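Local coordinates for uncharacterized protein MJ1460 (Methanocaldococcus jannaschii DSM 2661, PDB 2OSO) that is of unknown function but binds a zinc ion in its V4R domain, at residues Y98-S103 against C151-K156. The protein carries 3 engineered substitutions. Residues are numbered along the deposited sequence; the frame is centred on the assembly and turned at random.
With ZN (zinc ion), chain B.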
loop_
_atom_site.group_PDB
_atom_site.type_symbol
_atom_site.label_atom_id
_atom_site.label_comp_id
_atom_site.label_asym_id
_atom_site.label_seq_id
_atom_site.Cartn_x
_atom_site.Cartn_y
_atom_site.Cartn_z
ATOM N N TYR A 98 25.251 6.709 13.588
ATOM C CA TYR A 98 25.220 7.706 12.533
ATOM C C TYR A 98 23.889 8.425 12.548
ATOM O O TYR A 98 22.973 8.065 13.291
ATOM C CB TYR A 98 25.399 7.024 11.150
ATOM C CG TYR A 98 26.459 5.938 11.113
ATOM C CD1 TYR A 98 27.807 6.258 11.163
ATOM C CD2 TYR A 98 26.109 4.592 10.998
ATOM C CE1 TYR A 98 28.766 5.307 11.157
ATOM C CE2 TYR A 98 27.081 3.594 10.965
ATOM C CZ TYR A 98 28.434 3.962 11.047
ATOM O OH TYR A 98 29.454 3.039 11.006
ATOM N N LYS A 99 23.776 9.438 11.706
ATOM C CA LYS A 99 22.539 10.158 11.545
ATOM C C LYS A 99 22.304 10.297 10.081
ATOM O O LYS A 99 23.230 10.569 9.330
ATOM C CB LYS A 99 22.592 11.542 12.193
ATOM C CG LYS A 99 22.595 11.477 13.717
ATOM C CD LYS A 99 22.080 12.757 14.306
ATOM C CE LYS A 99 22.569 13.000 15.738
ATOM N NZ LYS A 99 21.879 12.153 16.734
ATOM N N ILE A 100 21.060 10.094 9.686
ATOM C CA ILE A 100 20.625 10.328 8.324
ATOM C C ILE A 100 19.305 11.106 8.350
ATOM O O ILE A 100 18.545 11.054 9.312
ATOM C CB ILE A 100 20.515 8.990 7.515
ATOM C CG1 ILE A 100 19.424 8.094 8.004
ATOM C CG2 ILE A 100 21.775 8.173 7.648
ATOM C CD1 ILE A 100 19.592 6.635 7.395
ATOM N N LYS A 101 19.043 11.850 7.290
ATOM C CA LYS A 101 17.886 12.719 7.280
ATOM C C LYS A 101 17.006 12.406 6.079
ATOM O O LYS A 101 17.472 11.948 5.035
ATOM C CB LYS A 101 18.305 14.179 7.287
ATOM C CG LYS A 101 19.245 14.630 8.465
ATOM C CD LYS A 101 19.141 16.178 8.646
ATOM C CE LYS A 101 20.200 16.830 9.592
ATOM N NZ LYS A 101 20.192 18.364 9.522
ATOM N N LEU A 102 15.720 12.663 6.235
ATOM C CA LEU A 102 14.797 12.650 5.122
ATOM C C LEU A 102 14.044 14.010 4.885
ATOM O O LEU A 102 13.451 14.630 5.795
ATOM C CB LEU A 102 13.858 11.451 5.262
ATOM C CG LEU A 102 12.852 11.180 4.139
ATOM C CD1 LEU A 102 13.471 10.648 2.828
ATOM C CD2 LEU A 102 11.817 10.189 4.711
ATOM N N SER A 103 14.186 14.515 3.660
ATOM C CA SER A 103 13.488 15.721 3.181
ATOM C C SER A 103 12.278 15.339 2.321
ATOM O O SER A 103 12.349 14.391 1.554
ATOM C CB SER A 103 14.406 16.547 2.279
ATOM O OG SER A 103 15.080 17.513 3.038
ATOM N N CYS A 151 13.033 15.062 8.591
ATOM C CA CYS A 151 13.068 13.983 9.590
ATOM C C CYS A 151 14.520 13.560 9.802
ATOM O O CYS A 151 15.316 13.586 8.847
ATOM C CB CYS A 151 12.231 12.797 9.168
ATOM S SG CYS A 151 10.442 13.108 8.704
ATOM N N VAL A 152 14.836 13.143 11.025
ATOM C CA VAL A 152 16.168 12.712 11.412
ATOM C C VAL A 152 16.111 11.348 12.092
ATOM O O VAL A 152 15.367 11.125 13.048
ATOM C CB VAL A 152 16.851 13.716 12.329
ATOM C CG1 VAL A 152 18.255 13.211 12.720
ATOM C CG2 VAL A 152 16.917 15.098 11.685
ATOM N N PHE A 153 16.950 10.458 11.576
ATOM C CA PHE A 153 17.056 9.081 12.047
ATOM C C PHE A 153 18.460 8.808 12.606
ATOM O O PHE A 153 19.472 9.078 11.946
ATOM C CB PHE A 153 16.758 8.116 10.907
ATOM C CG PHE A 153 15.392 8.329 10.233
ATOM C CD1 PHE A 153 15.254 9.244 9.178
ATOM C CD2 PHE A 153 14.285 7.593 10.619
ATOM C CE1 PHE A 153 14.008 9.425 8.524
ATOM C CE2 PHE A 153 13.009 7.792 9.982
ATOM C CZ PHE A 153 12.896 8.674 8.910
ATOM N N GLU A 154 18.479 8.229 13.801
ATOM C CA GLU A 154 19.674 7.724 14.480
ATOM C C GLU A 154 19.903 6.245 14.070
ATOM O O GLU A 154 18.971 5.414 14.219
ATOM C CB GLU A 154 19.359 7.763 15.968
ATOM C CG GLU A 154 20.413 8.096 16.910
ATOM C CD GLU A 154 19.769 8.640 18.203
ATOM O OE1 GLU A 154 18.809 7.965 18.705
ATOM O OE2 GLU A 154 20.135 9.751 18.655
ATOM N N VAL A 155 21.096 5.931 13.532
ATOM C CA VAL A 155 21.432 4.570 13.053
ATOM C C VAL A 155 22.468 3.941 13.965
ATOM O O VAL A 155 23.580 4.469 14.098
ATOM C CB VAL A 155 22.004 4.548 11.594
ATOM C CG1 VAL A 155 22.292 3.074 11.121
ATOM C CG2 VAL A 155 21.071 5.245 10.633
ATOM N N LYS A 156 22.121 2.793 14.542
ATOM C CA LYS A 156 22.938 2.086 15.508
ATOM C C LYS A 156 23.221 0.685 15.031
ATOM O O LYS A 156 22.343 -0.025 14.548
ATOM C CB LYS A 156 22.224 1.961 16.833
ATOM C CG LYS A 156 22.191 3.243 17.652
ATOM C CD LYS A 156 21.251 3.100 18.853
ATOM C CE LYS A 156 19.777 2.959 18.427
ATOM N NZ LYS A 156 19.304 3.897 17.322
HETATM ZN ZN ZN B . 9.314 11.751 10.166
#
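Phe153 faces Ile100 across an antiparallel strand pair and turns the edge of its ring toward Leu102. Its CE1 meets Leu102 CB at 3.8 Å in the plane of the ring, while its CB touches Ile100 CG1 at 3.9 Å. A chi1 of 67° sets the CG1 branch of Ile100 in the cleft flanked by its own N and C, and from there CD1 reaches diagonally to Val155 CG2, 3.8 Å away. Ile100, Leu102, Phe153 and Val155 suit this buried face because their wholly apolar side chains fill it with no polar group to satisfy. Tyr98 ends the row: CD2 of its ring touches Val155 CG1, and its hydroxyl, on a partly exposed residue, is hydrogen-bonded to a glycerol that probably comes from the crystallisation liquor. At the other end Cys151, paired with Leu102, binds zinc through its sulfur, SG to metal 2.3 Å; His117, Glu140 and Cys143 complete the site.

On the other face Lys99 and Lys101 are exposed, so their amines can reach solvent while their methylenes cover the buried Val152. Lys99 and Glu154 run side by side from a non-hydrogen-bonded pair, and a bend at the end of the lysine (chi4 -75°) accompanies a long salt bridge, NZ to OE2 3.5 Å. Lys101 lays CD against Val152 CG2 at 3.9 Å before its amine leads away.

Six backbone hydrogen bonds join the hydrogen-bonded pairs, among them Phe153 N to Ile100 O at 2.8 Å. These two strands form the middle of the four-stranded sheet, flanked by strands 83-85 and 135-142, while helix 118-132 packs Ile120, Leu124 and Leu128 against the face carrying Ile100, Leu102, Phe153 and Val155.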